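Local coordinates for protein glutathione S-transferase (Ceriporiopsis subvermispora, PDB 6J3E) that probably conjugates glutathione to electrophilic substrates as a serine-type glutathione S-transferase, and binds glutathione itself, at residues A[76-81]-A[95-100]; A[121-126]-A[183-188]; A[7-12]-A[17-22]. All blocks are in the same frame, centred on the assembly; numbering follows the deposited sequence.

Contact 1 (A[76-81]-A[95-100]); sequences DPSTGK and KTYPDT
Y97 reaches from the end of a helix to D76 at the root of a hairpin turn, a compact example of how one aromatic side chain can bridge two elements through its hydroxyl end. From CB the ring leaves with CG anti to the carbonyl carbon and beside the backbone N (chi1 -60°), a setting that carries it off the helix end toward the turn. Along the ring the approach comes late: Y97 CE1 lies 3.6 Å from D76 OD2, which sits at the ring edge, near its plane. Beyond CZ, the hydroxyl Y97 OH donates to D76 OD2 over 2.6 Å. It meets that oxygen on the syn side, 22° out of the carboxylate plane, while the two flat groups are turned 33° against each other. D76 OD2 is also hydrogen-bonded to Y92 OH, so two tyrosine hydroxyls, one from within helix 86-96 and one from just past its end, meet at one carboxylate oxygen. The other oxygen, D76 OD1, takes a weak bond from S78 N at 3.3 Å, and D76 O accepts from both T79 N and G80 N, which ties the acid to the turn it begins. T96 CG2 lies 4.1 Å from D76 OD2, an apolar neighbour to the polar junction. The contact thus joins the turn between antiparallel strands 73-76 and 81-84 to the C-terminal end of helix 86-96, within the thioredoxin-like part of the transferase.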
ATOM      1  N   ASP A  76       0.948 -29.175  -7.623  1.00 65.27           N
ATOM      2  CA  ASP A  76       1.140 -29.342  -9.060  1.00 65.60           C
ATOM      3  C   ASP A  76       1.892 -30.641  -9.286  1.00 66.97           C
ATOM      4  O   ASP A  76       3.130 -30.664  -9.192  1.00 66.05           O
ATOM      5  CB  ASP A  76       1.916 -28.156  -9.643  1.00 60.65           C
ATOM      6  CG  ASP A  76       1.963 -28.178 -11.163  1.00 66.86           C
ATOM      7  OD1 ASP A  76       1.315 -29.074 -11.754  1.00 65.60           O
ATOM      8  OD2 ASP A  76       2.615 -27.293 -11.770  1.00 64.11           O
ATOM      9  N   PRO A  77       1.201 -31.753  -9.553  1.00 66.91           N
ATOM     10  CA  PRO A  77       1.919 -33.020  -9.748  1.00 68.43           C
ATOM     11  C   PRO A  77       2.874 -32.967 -10.929  1.00 70.22           C
ATOM     12  O   PRO A  77       3.919 -33.634 -10.905  1.00 69.15           O
ATOM     13  CB  PRO A  77       0.783 -34.034  -9.949  1.00 70.73           C
ATOM     14  CG  PRO A  77      -0.343 -33.227 -10.481  1.00 71.91           C
ATOM     15  CD  PRO A  77      -0.241 -31.885  -9.828  1.00 70.40           C
ATOM     16  N   SER A  78       2.564 -32.154 -11.946  1.00 70.87           N
ATOM     17  CA  SER A  78       3.505 -31.924 -13.039  1.00 66.99           C
ATOM     18  C   SER A  78       4.879 -31.499 -12.533  1.00 67.22           C
ATOM     19  O   SER A  78       5.888 -31.720 -13.206  1.00 62.16           O
ATOM     20  CB  SER A  78       2.951 -30.856 -13.981  1.00 65.49           C
ATOM     21  OG  SER A  78       3.820 -29.735 -14.014  1.00 63.96           O
ATOM     22  N   THR A  79       4.943 -30.900 -11.348  1.00 70.11           N
ATOM     23  CA  THR A  79       6.198 -30.397 -10.822  1.00 65.03           C
ATOM     24  C   THR A  79       6.557 -30.944  -9.458  1.00 62.35           C
ATOM     25  O   THR A  79       7.722 -30.833  -9.056  1.00 62.05           O
ATOM     26  CB  THR A  79       6.159 -28.869 -10.736  1.00 68.59           C
ATOM     27  OG1 THR A  79       7.483 -28.373 -10.553  1.00 74.42           O
ATOM     28  CG2 THR A  79       5.337 -28.447  -9.571  1.00 60.36           C
ATOM     29  N   GLY A  80       5.603 -31.519  -8.734  1.00 63.04           N
ATOM     30  CA  GLY A  80       5.827 -31.939  -7.369  1.00 62.35           C
ATOM     31  C   GLY A  80       5.857 -30.828  -6.340  1.00 64.42           C
ATOM     32  O   GLY A  80       6.048 -31.120  -5.153  1.00 67.23           O
ATOM     33  N   LYS A  81       5.691 -29.568  -6.745  1.00 61.52           N
ATOM     34  CA  LYS A  81       5.746 -28.448  -5.817  1.00 65.88           C
ATOM     35  C   LYS A  81       4.369 -28.175  -5.225  1.00 62.14           C
ATOM     36  O   LYS A  81       3.333 -28.424  -5.848  1.00 62.13           O
ATOM     37  CB  LYS A  81       6.270 -27.179  -6.501  1.00 60.17           C
ATOM     38  CG  LYS A  81       7.710 -27.267  -7.006  1.00 68.21           C
ATOM     39  CD  LYS A  81       8.705 -26.630  -6.039  1.00 73.94           C
ATOM     40  CE  LYS A  81      10.065 -26.429  -6.706  1.00 73.76           C
ATOM     41  NZ  LYS A  81      10.994 -25.636  -5.848  1.00 71.84           N
ATOM     42  N   LYS A  95       5.435 -18.308 -13.543  1.00 56.51           N
ATOM     43  CA  LYS A  95       6.780 -18.783 -13.829  1.00 61.80           C
ATOM     44  C   LYS A  95       6.782 -20.221 -14.333  1.00 62.54           C
ATOM     45  O   LYS A  95       7.680 -20.616 -15.083  1.00 62.54           O
ATOM     46  CB  LYS A  95       7.646 -18.623 -12.572  1.00 54.81           C
ATOM     47  CG  LYS A  95       8.702 -19.690 -12.373  1.00 63.50           C
ATOM     48  CD  LYS A  95       8.943 -19.954 -10.897  1.00 65.26           C
ATOM     49  CE  LYS A  95       9.709 -21.263 -10.683  1.00 74.39           C
ATOM     50  NZ  LYS A  95       9.649 -21.711  -9.258  1.00 75.21           N
ATOM     51  N   THR A  96       5.780 -21.005 -13.980  1.00 59.26           N
ATOM     52  CA  THR A  96       5.771 -22.394 -14.410  1.00 61.23           C
ATOM     53  C   THR A  96       5.018 -22.589 -15.722  1.00 62.38           C
ATOM     54  O   THR A  96       5.345 -23.510 -16.479  1.00 66.31           O
ATOM     55  CB  THR A  96       5.191 -23.259 -13.279  1.00 63.98           C
ATOM     56  OG1 THR A  96       6.012 -23.104 -12.116  1.00 54.36           O
ATOM     57  CG2 THR A  96       5.137 -24.739 -13.647  1.00 63.75           C
ATOM     58  N   TYR A  97       4.050 -21.724 -16.033  1.00 63.49           N
ATOM     59  CA  TYR A  97       3.238 -21.833 -17.245  1.00 60.74           C
ATOM     60  C   TYR A  97       3.370 -20.542 -18.032  1.00 62.22           C
ATOM     61  O   TYR A  97       2.392 -19.810 -18.214  1.00 62.20           O
ATOM     62  CB  TYR A  97       1.783 -22.140 -16.908  1.00 56.70           C
ATOM     63  CG  TYR A  97       1.692 -23.435 -16.157  1.00 63.34           C
ATOM     64  CD1 TYR A  97       1.742 -23.473 -14.773  1.00 60.12           C
ATOM     65  CD2 TYR A  97       1.628 -24.637 -16.838  1.00 65.69           C
ATOM     66  CE1 TYR A  97       1.691 -24.672 -14.097  1.00 61.57           C
ATOM     67  CE2 TYR A  97       1.574 -25.838 -16.163  1.00 66.58           C
ATOM     68  CZ  TYR A  97       1.617 -25.855 -14.799  1.00 60.44           C
ATOM     69  OH  TYR A  97       1.576 -27.076 -14.163  1.00 61.44           O
ATOM     70  N   PRO A  98       4.569 -20.258 -18.543  1.00 66.17           N
ATOM     71  CA  PRO A  98       4.846 -18.922 -19.097  1.00 58.02           C
ATOM     72  C   PRO A  98       4.058 -18.605 -20.340  1.00 62.54           C
ATOM     73  O   PRO A  98       3.975 -17.427 -20.709  1.00 66.46           O
ATOM     74  CB  PRO A  98       6.346 -18.984 -19.405  1.00 57.01           C
ATOM     75  CG  PRO A  98       6.570 -20.426 -19.721  1.00 62.13           C
ATOM     76  CD  PRO A  98       5.697 -21.181 -18.744  1.00 62.35           C
ATOM     77  N   ASP A  99       3.476 -19.602 -21.000  1.00 63.57           N
ATOM     78  CA  ASP A  99       2.684 -19.352 -22.196  1.00 66.50           C
ATOM     79  C   ASP A  99       1.232 -18.996 -21.888  1.00 64.86           C
ATOM     80  O   ASP A  99       0.449 -18.804 -22.828  1.00 60.70           O
ATOM     81  CB  ASP A  99       2.744 -20.566 -23.135  1.00 68.82           C
ATOM     82  CG  ASP A  99       4.142 -20.789 -23.717  1.00 64.75           C
ATOM     83  OD1 ASP A  99       4.828 -19.804 -24.048  1.00 56.29           O
ATOM     84  OD2 ASP A  99       4.555 -21.961 -23.835  1.00 75.94           O
ATOM     85  N   THR A 100       0.851 -18.895 -20.593  1.00 58.13           N
ATOM     86  CA  THR A 100      -0.466 -18.409 -20.197  1.00 60.21           C
ATOM     87  C   THR A 100      -0.414 -16.909 -19.925  1.00 60.24           C
ATOM     88  O   THR A 100       0.670 -16.342 -19.735  1.00 58.51           O
ATOM     89  CB  THR A 100      -0.959 -19.147 -18.945  1.00 64.54           C
ATOM     90  OG1 THR A 100       0.039 -19.091 -17.915  1.00 62.27           O
ATOM     91  CG2 THR A 100      -1.302 -20.588 -19.258  1.00 62.82           C
TER

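Contact 2 (A[121-126]-A[183-188]); sequences EAIVRA and GQIAKW
W188 N donates to Q184 O at 2.9 Å, a helical bond that joins two residues whose side chains both reach A122 on the facing helix. Their common target is a single methyl group: A122 CB lies 4.0 Å from Q184 OE1 and 4.4 Å from W188 CH2, the far corner of the indole. The methyl comes to that ring obliquely. Q184 CG stands beside its backbone N, anti to the carbonyl carbon (chi1 -58°), and the chain runs extended from there, which brings the amide oxygen across to A122. Against one face of the indole, toward the rim, lies the backbone of its own helix, with I185 CA 3.6 Å above the W188 ring plane. One step along each helix, I123 and I185 cross at about a right angle, and I123 CG1 touches I185 CD1 at 3.8 Å. The helices pass nearly antiparallel, at 157°, with their axes 10.4 Å apart, and the nearest CA atoms are those of A122 and Q184. Around this pair, F119 and I211 pack on I185, while F117 of the second subunit lies against both A122 and Q184, and A114 of that subunit touches W188. The contact is therefore part of the all-helical C-terminal domain and borders on the dimer partner. No hydrogen bond or salt bridge crosses between 121-126 and 183-188, so the direct contact between these turns is apolar packing, with the Q184 amide oxygen beside a methyl group as its one polar element, and the surrounding side chains complete it.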
ATOM      1  N   GLU A 121      -4.425  -3.034   4.194  1.00 53.01           N
ATOM      2  CA  GLU A 121      -4.670  -1.927   5.106  1.00 52.12           C
ATOM      3  C   GLU A 121      -5.981  -1.222   4.789  1.00 51.74           C
ATOM      4  O   GLU A 121      -6.726  -0.871   5.704  1.00 51.09           O
ATOM      5  CB  GLU A 121      -3.512  -0.936   5.064  1.00 50.94           C
ATOM      6  CG  GLU A 121      -2.380  -1.337   5.978  1.00 59.80           C
ATOM      7  CD  GLU A 121      -2.886  -1.831   7.321  1.00 61.71           C
ATOM      8  OE1 GLU A 121      -3.543  -1.041   8.034  1.00 64.65           O
ATOM      9  OE2 GLU A 121      -2.630  -3.010   7.650  1.00 61.98           O
ATOM     10  N   ALA A 122      -6.287  -1.006   3.506  1.00 48.44           N
ATOM     11  CA  ALA A 122      -7.464  -0.206   3.175  1.00 48.23           C
ATOM     12  C   ALA A 122      -8.770  -0.998   3.229  1.00 51.32           C
ATOM     13  O   ALA A 122      -9.807  -0.432   3.585  1.00 50.64           O
ATOM     14  CB  ALA A 122      -7.318   0.423   1.791  1.00 49.28           C
ATOM     15  N   ILE A 123      -8.758  -2.279   2.875  1.00 48.81           N
ATOM     16  CA  ILE A 123      -9.981  -3.054   2.659  1.00 43.04           C
ATOM     17  C   ILE A 123     -10.170  -4.111   3.738  1.00 49.20           C
ATOM     18  O   ILE A 123     -11.175  -4.109   4.454  1.00 50.37           O
ATOM     19  CB  ILE A 123      -9.988  -3.696   1.253  1.00 47.96           C
ATOM     20  CG1 ILE A 123      -9.894  -2.630   0.156  1.00 50.62           C
ATOM     21  CG2 ILE A 123     -11.194  -4.570   1.062  1.00 45.98           C
ATOM     22  CD1 ILE A 123     -10.706  -1.388   0.446  1.00 53.50           C
ATOM     23  N   VAL A 124      -9.203  -5.017   3.878  1.00 50.77           N
ATOM     24  CA  VAL A 124      -9.451  -6.303   4.520  1.00 46.64           C
ATOM     25  C   VAL A 124      -9.909  -6.117   5.952  1.00 50.73           C
ATOM     26  O   VAL A 124     -10.858  -6.776   6.401  1.00 55.46           O
ATOM     27  CB  VAL A 124      -8.198  -7.190   4.439  1.00 54.03           C
ATOM     28  CG1 VAL A 124      -8.312  -8.376   5.399  1.00 53.65           C
ATOM     29  CG2 VAL A 124      -8.000  -7.682   3.025  1.00 49.67           C
ATOM     30  N   ARG A 125      -9.264  -5.214   6.695  1.00 51.43           N
ATOM     31  CA  ARG A 125      -9.673  -5.008   8.079  1.00 53.73           C
ATOM     32  C   ARG A 125     -10.984  -4.241   8.185  1.00 53.88           C
ATOM     33  O   ARG A 125     -11.683  -4.380   9.192  1.00 55.24           O
ATOM     34  CB  ARG A 125      -8.584  -4.287   8.853  1.00 53.93           C
ATOM     35  CG  ARG A 125      -7.207  -4.718   8.445  1.00 68.28           C
ATOM     36  CD  ARG A 125      -6.228  -3.593   8.671  1.00 72.75           C
ATOM     37  NE  ARG A 125      -6.130  -3.249  10.086  1.00 73.50           N
ATOM     38  CZ  ARG A 125      -5.543  -2.147  10.533  1.00 81.06           C
ATOM     39  NH1 ARG A 125      -5.490  -1.891  11.837  1.00 82.82           N
ATOM     40  NH2 ARG A 125      -5.020  -1.282   9.667  1.00 79.94           N
ATOM     41  N   ALA A 126     -11.334  -3.443   7.172  1.00 53.65           N
ATOM     42  CA  ALA A 126     -12.635  -2.778   7.172  1.00 54.83           C
ATOM     43  C   ALA A 126     -13.761  -3.778   6.948  1.00 49.77           C
ATOM     44  O   ALA A 126     -14.831  -3.655   7.548  1.00 51.00           O
ATOM     45  CB  ALA A 126     -12.670  -1.682   6.105  1.00 51.72           C
ATOM     46  N   GLY A 183     -12.972   3.776  -1.811  1.00 52.13           N
ATOM     47  CA  GLY A 183     -12.799   5.082  -2.416  1.00 51.33           C
ATOM     48  C   GLY A 183     -11.345   5.415  -2.655  1.00 53.70           C
ATOM     49  O   GLY A 183     -11.014   6.153  -3.587  1.00 56.66           O
ATOM     50  N   GLN A 184     -10.458   4.878  -1.825  1.00 53.12           N
ATOM     51  CA  GLN A 184      -9.043   5.041  -2.090  1.00 50.63           C
ATOM     52  C   GLN A 184      -8.622   4.209  -3.285  1.00 52.51           C
ATOM     53  O   GLN A 184      -7.772   4.633  -4.078  1.00 52.54           O
ATOM     54  CB  GLN A 184      -8.235   4.656  -0.864  1.00 51.09           C
ATOM     55  CG  GLN A 184      -8.599   5.440   0.346  1.00 53.82           C
ATOM     56  CD  GLN A 184      -8.001   4.809   1.570  1.00 62.07           C
ATOM     57  OE1 GLN A 184      -8.697   4.161   2.361  1.00 66.13           O
ATOM     58  NE2 GLN A 184      -6.689   4.970   1.734  1.00 67.43           N
ATOM     59  N   ILE A 185      -9.193   3.017  -3.442  1.00 50.37           N
ATOM     60  CA  ILE A 185      -8.829   2.240  -4.617  1.00 50.54           C
ATOM     61  C   ILE A 185      -9.264   2.986  -5.868  1.00 54.33           C
ATOM     62  O   ILE A 185      -8.485   3.133  -6.820  1.00 52.38           O
ATOM     63  CB  ILE A 185      -9.426   0.824  -4.562  1.00 50.45           C
ATOM     64  CG1 ILE A 185      -9.010   0.108  -3.277  1.00 50.79           C
ATOM     65  CG2 ILE A 185      -8.942  -0.004  -5.768  1.00 46.04           C
ATOM     66  CD1 ILE A 185      -9.293  -1.396  -3.336  1.00 44.96           C
ATOM     67  N   ALA A 186     -10.488   3.523  -5.854  1.00 45.77           N
ATOM     68  CA  ALA A 186     -10.988   4.266  -7.002  1.00 53.72           C
ATOM     69  C   ALA A 186     -10.068   5.429  -7.339  1.00 52.11           C
ATOM     70  O   ALA A 186      -9.711   5.620  -8.506  1.00 55.59           O
ATOM     71  CB  ALA A 186     -12.412   4.756  -6.743  1.00 49.63           C
ATOM     72  N   LYS A 187      -9.634   6.183  -6.325  1.00 51.55           N
ATOM     73  CA  LYS A 187      -8.711   7.283  -6.572  1.00 54.11           C
ATOM     74  C   LYS A 187      -7.373   6.774  -7.116  1.00 55.85           C
ATOM     75  O   LYS A 187      -6.814   7.372  -8.042  1.00 57.59           O
ATOM     76  CB  LYS A 187      -8.531   8.120  -5.299  1.00 57.26           C
ATOM     77  CG  LYS A 187      -9.550   9.275  -5.158  1.00 63.17           C
ATOM     78  CD  LYS A 187      -9.804   9.970  -6.536  1.00 68.43           C
ATOM     79  CE  LYS A 187      -9.930  11.501  -6.448  1.00 71.87           C
ATOM     80  NZ  LYS A 187      -9.552  12.181  -7.737  1.00 72.36           N
ATOM     81  N   TRP A 188      -6.869   5.640  -6.603  1.00 52.82           N
ATOM     82  CA  TRP A 188      -5.658   5.061  -7.189  1.00 54.25           C
ATOM     83  C   TRP A 188      -5.830   4.781  -8.677  1.00 52.28           C
ATOM     84  O   TRP A 188      -4.898   4.984  -9.462  1.00 49.21           O
ATOM     85  CB  TRP A 188      -5.274   3.765  -6.489  1.00 49.58           C
ATOM     86  CG  TRP A 188      -5.067   3.898  -5.051  1.00 51.53           C
ATOM     87  CD1 TRP A 188      -4.880   5.046  -4.346  1.00 45.67           C
ATOM     88  CD2 TRP A 188      -5.044   2.831  -4.102  1.00 53.34           C
ATOM     89  NE1 TRP A 188      -4.737   4.758  -3.012  1.00 45.76           N
ATOM     90  CE2 TRP A 188      -4.836   3.403  -2.836  1.00 48.58           C
ATOM     91  CE3 TRP A 188      -5.180   1.444  -4.203  1.00 52.79           C
ATOM     92  CZ2 TRP A 188      -4.757   2.638  -1.679  1.00 48.28           C
ATOM     93  CZ3 TRP A 188      -5.106   0.689  -3.051  1.00 50.14           C
ATOM     94  CH2 TRP A 188      -4.896   1.288  -1.808  1.00 51.31           C
TER

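Contact 3 (A[7-12]-A[17-22]); sequences FYDIPG and DKAWSP
The indole of W20 meets a neighbouring side chain and a water on one face and the P11 peptide at an edge. On that face S21 CB stands 3.9 Å above the ring plane, and the water lies over it too, both offset toward the rim. At the edge, P11 presents its peptide group, and W20 NE1 makes a weak bond of 3.4 Å to P11 O. W20 CG lies between the backbone N and the carbonyl carbon (chi1 64°), which turns the ring toward 10-12; there W20 CZ2 meets I10 CG2 at 3.7 Å, and W20 CD1 comes within 3.4 Å of G12 CA, a close approach made at a residue without a side chain. The backbones are joined by G12 N, which donates to K18 O at 2.8 Å with a bent N-H...O angle of 136°. K18 itself lays its aliphatic chain against P11, and its ammonium end forms a cation-pi interaction with W42. The water that sits over the indole accepts from W20 N and donates to D9 OD1 and to I10 O, the last over 2.6 Å, linking the end of strand 5-9 to the loop that returns beside it. D9 OD1 also receives I10 N and pairs with T24 OG1, whereas D9 OD2 is in a salt bridge with R28. S21 is the N-cap of helix 22-34, its OG bonded to T24 N. The chemistry combines indole packing with backbone polar groups, satisfied in part by one carboxylate and one water, where the strand end meets a loop beside the glutathione-binding N23 and L71.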
ATOM      1  N   PHE A   7      -6.267 -28.190  -6.173  1.00 63.54           N
ATOM      2  CA  PHE A   7      -6.564 -26.854  -5.660  1.00 61.85           C
ATOM      3  C   PHE A   7      -7.419 -27.009  -4.419  1.00 58.60           C
ATOM      4  O   PHE A   7      -8.565 -27.454  -4.511  1.00 61.63           O
ATOM      5  CB  PHE A   7      -7.288 -26.014  -6.711  1.00 57.70           C
ATOM      6  CG  PHE A   7      -7.883 -24.735  -6.181  1.00 60.60           C
ATOM      7  CD1 PHE A   7      -7.120 -23.843  -5.449  1.00 61.37           C
ATOM      8  CD2 PHE A   7      -9.201 -24.399  -6.468  1.00 60.69           C
ATOM      9  CE1 PHE A   7      -7.674 -22.652  -4.988  1.00 60.71           C
ATOM     10  CE2 PHE A   7      -9.753 -23.218  -6.013  1.00 58.34           C
ATOM     11  CZ  PHE A   7      -8.989 -22.340  -5.275  1.00 58.47           C
ATOM     12  N   TYR A   8      -6.879 -26.630  -3.269  1.00 57.62           N
ATOM     13  CA  TYR A   8      -7.553 -26.841  -1.995  1.00 58.09           C
ATOM     14  C   TYR A   8      -8.315 -25.586  -1.597  1.00 56.35           C
ATOM     15  O   TYR A   8      -7.770 -24.477  -1.628  1.00 56.53           O
ATOM     16  CB  TYR A   8      -6.547 -27.254  -0.921  1.00 56.33           C
ATOM     17  CG  TYR A   8      -5.846 -28.558  -1.286  1.00 63.85           C
ATOM     18  CD1 TYR A   8      -4.795 -28.581  -2.206  1.00 64.18           C
ATOM     19  CD2 TYR A   8      -6.247 -29.768  -0.729  1.00 61.95           C
ATOM     20  CE1 TYR A   8      -4.162 -29.778  -2.558  1.00 65.03           C
ATOM     21  CE2 TYR A   8      -5.612 -30.963  -1.069  1.00 62.16           C
ATOM     22  CZ  TYR A   8      -4.576 -30.962  -1.982  1.00 64.04           C
ATOM     23  OH  TYR A   8      -3.959 -32.144  -2.313  1.00 64.16           O
ATOM     24  N   ASP A   9      -9.572 -25.779  -1.214  1.00 59.66           N
ATOM     25  CA  ASP A   9     -10.535 -24.708  -1.023  1.00 58.02           C
ATOM     26  C   ASP A   9     -11.429 -25.098   0.146  1.00 57.74           C
ATOM     27  O   ASP A   9     -11.500 -26.267   0.527  1.00 62.06           O
ATOM     28  CB  ASP A   9     -11.337 -24.484  -2.321  1.00 62.19           C
ATOM     29  CG  ASP A   9     -12.048 -23.133  -2.383  1.00 58.43           C
ATOM     30  OD1 ASP A   9     -12.063 -22.374  -1.389  1.00 57.29           O
ATOM     31  OD2 ASP A   9     -12.635 -22.858  -3.446  1.00 58.60           O
ATOM     32  N   ILE A  10     -12.086 -24.097   0.724  1.00 59.17           N
ATOM     33  CA  ILE A  10     -12.945 -24.250   1.895  1.00 53.18           C
ATOM     34  C   ILE A  10     -14.395 -24.225   1.419  1.00 58.97           C
ATOM     35  O   ILE A  10     -14.831 -23.201   0.864  1.00 57.43           O
ATOM     36  CB  ILE A  10     -12.706 -23.124   2.913  1.00 54.22           C
ATOM     37  CG1 ILE A  10     -11.265 -23.126   3.415  1.00 57.90           C
ATOM     38  CG2 ILE A  10     -13.686 -23.212   4.067  1.00 53.15           C
ATOM     39  CD1 ILE A  10     -10.894 -21.860   4.205  1.00 50.15           C
ATOM     40  N   PRO A  11     -15.176 -25.279   1.643  1.00 59.26           N
ATOM     41  CA  PRO A  11     -16.573 -25.266   1.192  1.00 59.97           C
ATOM     42  C   PRO A  11     -17.435 -24.349   2.051  1.00 57.68           C
ATOM     43  O   PRO A  11     -17.180 -24.144   3.239  1.00 53.98           O
ATOM     44  CB  PRO A  11     -17.002 -26.724   1.353  1.00 59.21           C
ATOM     45  CG  PRO A  11     -16.226 -27.161   2.576  1.00 58.64           C
ATOM     46  CD  PRO A  11     -14.874 -26.463   2.467  1.00 57.49           C
ATOM     47  N   GLY A  12     -18.478 -23.799   1.429  1.00 57.16           N
ATOM     48  CA  GLY A  12     -19.435 -22.979   2.143  1.00 58.79           C
ATOM     49  C   GLY A  12     -20.798 -23.125   1.505  1.00 61.63           C
ATOM     50  O   GLY A  12     -20.945 -23.722   0.437  1.00 65.82           O
ATOM     51  N   ASP A  17     -22.089 -23.368  -5.703  1.00 67.51           N
ATOM     52  CA  ASP A  17     -20.681 -23.636  -6.005  1.00 66.11           C
ATOM     53  C   ASP A  17     -19.947 -24.195  -4.820  1.00 65.41           C
ATOM     54  O   ASP A  17     -18.958 -24.908  -5.004  1.00 63.70           O
ATOM     55  CB  ASP A  17     -19.939 -22.373  -6.405  1.00 59.30           C
ATOM     56  CG  ASP A  17     -20.645 -21.606  -7.456  1.00 67.86           C
ATOM     57  OD1 ASP A  17     -19.972 -21.182  -8.397  1.00 71.60           O
ATOM     58  OD2 ASP A  17     -21.867 -21.362  -7.332  1.00 78.63           O
ATOM     59  N   LYS A  18     -20.410 -23.856  -3.618  1.00 61.96           N
ATOM     60  CA  LYS A  18     -19.761 -23.994  -2.318  1.00 63.12           C
ATOM     61  C   LYS A  18     -18.453 -23.213  -2.223  1.00 62.17           C
ATOM     62  O   LYS A  18     -17.734 -23.341  -1.224  1.00 62.52           O
ATOM     63  CB  LYS A  18     -19.567 -25.471  -1.908  1.00 62.61           C
ATOM     64  CG  LYS A  18     -18.422 -26.224  -2.521  1.00 63.59           C
ATOM     65  CD  LYS A  18     -18.773 -27.694  -2.736  1.00 67.84           C
ATOM     66  CE  LYS A  18     -18.977 -28.400  -1.425  1.00 63.76           C
ATOM     67  NZ  LYS A  18     -18.830 -29.843  -1.614  1.00 65.98           N
ATOM     68  N   ALA A  19     -18.160 -22.358  -3.206  1.00 58.92           N
ATOM     69  CA  ALA A  19     -16.944 -21.548  -3.219  1.00 60.60           C
ATOM     70  C   ALA A  19     -17.274 -20.130  -2.766  1.00 58.77           C
ATOM     71  O   ALA A  19     -18.040 -19.426  -3.431  1.00 60.41           O
ATOM     72  CB  ALA A  19     -16.311 -21.522  -4.609  1.00 59.57           C
ATOM     73  N   TRP A  20     -16.687 -19.709  -1.649  1.00 56.43           N
ATOM     74  CA  TRP A  20     -16.998 -18.408  -1.062  1.00 50.68           C
ATOM     75  C   TRP A  20     -15.778 -17.598  -0.644  1.00 54.49           C
ATOM     76  O   TRP A  20     -15.900 -16.379  -0.508  1.00 54.13           O
ATOM     77  CB  TRP A  20     -17.883 -18.597   0.171  1.00 51.77           C
ATOM     78  CG  TRP A  20     -17.133 -19.339   1.200  1.00 57.12           C
ATOM     79  CD1 TRP A  20     -17.074 -20.694   1.353  1.00 56.62           C
ATOM     80  CD2 TRP A  20     -16.265 -18.782   2.190  1.00 57.33           C
ATOM     81  NE1 TRP A  20     -16.242 -21.010   2.396  1.00 57.26           N
ATOM     82  CE2 TRP A  20     -15.729 -19.854   2.924  1.00 57.38           C
ATOM     83  CE3 TRP A  20     -15.905 -17.476   2.540  1.00 56.31           C
ATOM     84  CZ2 TRP A  20     -14.844 -19.663   3.975  1.00 52.03           C
ATOM     85  CZ3 TRP A  20     -15.024 -17.290   3.579  1.00 51.92           C
ATOM     86  CH2 TRP A  20     -14.505 -18.374   4.284  1.00 54.77           C
ATOM     87  N   SER A  21     -14.622 -18.213  -0.411  1.00 55.72           N
ATOM     88  CA  SER A  21     -13.538 -17.551   0.311  1.00 55.09           C
ATOM     89  C   SER A  21     -12.939 -16.413  -0.508  1.00 54.26           C
ATOM     90  O   SER A  21     -12.783 -16.534  -1.727  1.00 57.13           O
ATOM     91  CB  SER A  21     -12.441 -18.553   0.670  1.00 54.12           C
ATOM     92  OG  SER A  21     -11.228 -17.897   0.973  1.00 56.52           O
ATOM     93  N   PRO A  22     -12.569 -15.305   0.133  1.00 51.75           N
ATOM     94  CA  PRO A  22     -11.871 -14.262  -0.620  1.00 49.07           C
ATOM     95  C   PRO A  22     -10.470 -14.687  -1.011  1.00 55.62           C
ATOM     96  O   PRO A  22     -10.046 -14.449  -2.154  1.00 55.60           O
ATOM     97  CB  PRO A  22     -11.883 -13.067   0.352  1.00 48.64           C
ATOM     98  CG  PRO A  22     -11.966 -13.676   1.701  1.00 47.86           C
ATOM     99  CD  PRO A  22     -12.761 -14.941   1.551  1.00 50.36           C
TER
HETATM  100  O   HOH W   1     -14.448 -21.219  -0.753  1.00 57.71           O

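How the contacts relate
From the N terminus, contact 3 closes first: strand 5-9 runs out, and the short loop after it folds back on the strand's continuation before helix 22-34 starts. Contact 1 then closes a wider loop, bringing the turn after strand 73-76 against the end of helix 86-96. Helix 109-136 follows, and contact 2 pairs it with helix 169-189. The three stand in series, none nested in or crossing another. Contacts 1 and 3 belong to the thioredoxin-like part, contact 2 to the helical domain. Contact 3 comes about 7 Å, nearest atoms, from each of the others, whereas contacts 1 and 2 remain about 24 Å apart.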